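Local atomic coordinates of putative oxidoreductase (Thermus thermophilus, PDB entry 2ISM), a protein that belongs to the glucose/sorbosone dehydrogenase family of beta-propeller proteins, is named a putative oxidoreductase, and carries a bound calcium ion. Residues Q106-R111 and G117-V122. Sequence-based numbering, arbitrary orientation.
Sequences QVVRLR and GVLDRV
Arg109 O receives two backbone N-H groups, from Asp120 N at 2.7 Å and from Arg121 N at 3.2 Å, and this double acceptance accompanies a classic beta bulge in the hairpin of strands 104-112 and 117-127. These are the third and fourth strands of a four-stranded antiparallel propeller blade, the fourth, 117-127, at its edge. The bulge is identified by the pairing: Asp120 and Arg121 both face Arg109, and the register slips by one residue, from Arg109 with Arg121 to Leu110 with Leu119. Arg109 N also donates to Arg121 O, completing the bulge, and beyond it Arg111 and Val118 exchange two bonds as a hydrogen-bonded pair.

The bulge brings Asp120 alongside the Arg109 side chain, whose CG lies anti to the backbone N (chi1 -173°). Arg109 NE and NH2 both reach Asp120 OD2, at 3.1 Å and 3.2 Å, a side-on salt bridge to a single oxygen; that oxygen lies in the guanidinium plane, which makes 21° with the carboxylate. Arg121 brings its NH1 over a guanidinium face instead, with the two planes 79° apart. This like-charged approach is probably eased by Glu177, which forms a salt bridge with Arg109 NH1 and a long, weak ion pair with Arg121 NH1. Tyr91 adds a cation-pi contact to Arg109.

Packing is tight at Leu110, where CD2 comes within 3.2 Å of Leu119 CA, closer than ordinary van der Waals contact, and also touches Leu119 CD2. Val108 and Val122 meet more loosely, 4.1 Å between Val108 CG1 and Val122 CG2. Val118, on the face of Arg109 and Arg111, and Leu119, whose side chain meets Val108 and Leu110, are both exposed, and near Arg111 a water takes over: it donates to Asp120 OD1 at 2.7 Å and accepts a weak bond from Arg111 NH2.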
loop_
_atom_site.group_PDB
_atom_site.type_symbol
_atom_site.label_atom_id
_atom_site.label_comp_id
_atom_site.label_asym_id
_atom_site.label_seq_id
_atom_site.Cartn_x
_atom_site.Cartn_y
_atom_site.Cartn_z
ATOM N N GLN B 106 -30.835 -5.114 -14.882
ATOM C CA GLN B 106 -31.358 -4.060 -14.032
ATOM C C GLN B 106 -30.506 -3.916 -12.792
ATOM O O GLN B 106 -29.734 -4.805 -12.446
ATOM C CB GLN B 106 -32.791 -4.388 -13.597
ATOM C CG GLN B 106 -32.936 -5.778 -13.002
ATOM C CD GLN B 106 -34.308 -6.041 -12.401
ATOM O OE1 GLN B 106 -35.339 -5.662 -12.964
ATOM N NE2 GLN B 106 -34.325 -6.713 -11.261
ATOM N N VAL B 107 -30.654 -2.774 -12.138
ATOM C CA VAL B 107 -29.962 -2.516 -10.895
ATOM C C VAL B 107 -31.079 -2.518 -9.873
ATOM O O VAL B 107 -32.068 -1.802 -10.028
ATOM C CB VAL B 107 -29.285 -1.135 -10.869
ATOM C CG1 VAL B 107 -28.744 -0.865 -9.468
ATOM C CG2 VAL B 107 -28.145 -1.087 -11.884
ATOM N N VAL B 108 -30.939 -3.345 -8.849
ATOM C CA VAL B 108 -31.945 -3.418 -7.807
ATOM C C VAL B 108 -31.306 -2.992 -6.497
ATOM O O VAL B 108 -30.092 -2.814 -6.411
ATOM C CB VAL B 108 -32.518 -4.849 -7.658
ATOM C CG1 VAL B 108 -33.256 -5.242 -8.927
ATOM C CG2 VAL B 108 -31.398 -5.842 -7.362
ATOM N N ARG B 109 -32.140 -2.823 -5.485
ATOM C CA ARG B 109 -31.687 -2.418 -4.173
ATOM C C ARG B 109 -32.349 -3.339 -3.150
ATOM O O ARG B 109 -33.540 -3.622 -3.257
ATOM C CB ARG B 109 -32.108 -0.964 -3.936
ATOM C CG ARG B 109 -31.578 -0.344 -2.680
ATOM C CD ARG B 109 -31.824 1.158 -2.668
ATOM N NE ARG B 109 -33.165 1.540 -2.234
ATOM C CZ ARG B 109 -33.526 2.798 -1.992
ATOM N NH1 ARG B 109 -32.642 3.776 -2.150
ATOM N NH2 ARG B 109 -34.756 3.081 -1.581
ATOM N N LEU B 110 -31.576 -3.817 -2.178
ATOM C CA LEU B 110 -32.103 -4.684 -1.126
ATOM C C LEU B 110 -32.055 -3.933 0.201
ATOM O O LEU B 110 -31.158 -3.118 0.425
ATOM C CB LEU B 110 -31.262 -5.959 -0.979
ATOM C CG LEU B 110 -31.023 -6.894 -2.164
ATOM C CD1 LEU B 110 -30.485 -8.218 -1.636
ATOM C CD2 LEU B 110 -32.310 -7.125 -2.924
ATOM N N ARG B 111 -33.015 -4.205 1.077
ATOM C CA ARG B 111 -33.028 -3.565 2.388
ATOM C C ARG B 111 -32.223 -4.446 3.343
ATOM O O ARG B 111 -32.486 -5.645 3.478
ATOM C CB ARG B 111 -34.465 -3.391 2.900
ATOM C CG ARG B 111 -34.548 -2.936 4.360
ATOM C CD ARG B 111 -35.982 -2.660 4.783
ATOM N NE ARG B 111 -36.456 -1.367 4.297
ATOM C CZ ARG B 111 -36.079 -0.197 4.805
ATOM N NH1 ARG B 111 -35.224 -0.157 5.819
ATOM N NH2 ARG B 111 -36.553 0.932 4.296
ATOM N N GLY B 117 -30.711 -9.767 3.693
ATOM C CA GLY B 117 -31.192 -8.650 2.912
ATOM C C GLY B 117 -32.409 -9.112 2.141
ATOM O O GLY B 117 -32.533 -10.298 1.830
ATOM N N VAL B 118 -33.321 -8.191 1.853
ATOM C CA VAL B 118 -34.523 -8.522 1.099
ATOM C C VAL B 118 -34.765 -7.464 0.037
ATOM O O VAL B 118 -34.565 -6.273 0.277
ATOM C CB VAL B 118 -35.780 -8.626 2.011
ATOM C CG1 VAL B 118 -35.647 -9.820 2.947
ATOM C CG2 VAL B 118 -35.963 -7.348 2.812
ATOM N N LEU B 119 -35.195 -7.912 -1.137
ATOM C CA LEU B 119 -35.465 -7.016 -2.249
ATOM C C LEU B 119 -36.304 -5.826 -1.806
ATOM O O LEU B 119 -37.351 -5.988 -1.181
ATOM C CB LEU B 119 -36.203 -7.762 -3.362
ATOM C CG LEU B 119 -35.614 -7.719 -4.776
ATOM C CD1 LEU B 119 -36.642 -8.277 -5.749
ATOM C CD2 LEU B 119 -35.241 -6.297 -5.164
ATOM N N ASP B 120 -35.830 -4.627 -2.122
ATOM C CA ASP B 120 -36.553 -3.413 -1.781
ATOM C C ASP B 120 -37.267 -2.934 -3.037
ATOM O O ASP B 120 -38.496 -2.850 -3.070
ATOM C CB ASP B 120 -35.586 -2.341 -1.270
ATOM C CG ASP B 120 -36.268 -1.005 -1.038
ATOM O OD1 ASP B 120 -37.311 -0.979 -0.351
ATOM O OD2 ASP B 120 -35.759 0.020 -1.541
ATOM N N ARG B 121 -36.499 -2.628 -4.076
ATOM C CA ARG B 121 -37.085 -2.179 -5.333
ATOM C C ARG B 121 -36.060 -2.100 -6.461
ATOM O O ARG B 121 -34.850 -2.148 -6.225
ATOM C CB ARG B 121 -37.741 -0.807 -5.157
ATOM C CG ARG B 121 -36.774 0.366 -5.153
ATOM C CD ARG B 121 -37.534 1.670 -5.322
ATOM N NE ARG B 121 -36.772 2.662 -6.074
ATOM C CZ ARG B 121 -35.927 3.530 -5.531
ATOM N NH1 ARG B 121 -35.733 3.537 -4.221
ATOM N NH2 ARG B 121 -35.278 4.389 -6.300
ATOM N N VAL B 122 -36.555 -1.983 -7.689
ATOM C CA VAL B 122 -35.690 -1.860 -8.850
ATOM C C VAL B 122 -35.283 -0.392 -8.923
ATOM O O VAL B 122 -36.123 0.499 -8.788
ATOM C CB VAL B 122 -36.428 -2.261 -10.145
ATOM C CG1 VAL B 122 -35.507 -2.101 -11.343
ATOM C CG2 VAL B 122 -36.907 -3.700 -10.037
HETATM O O HOH W 1 -37.177 1.382 0.971
#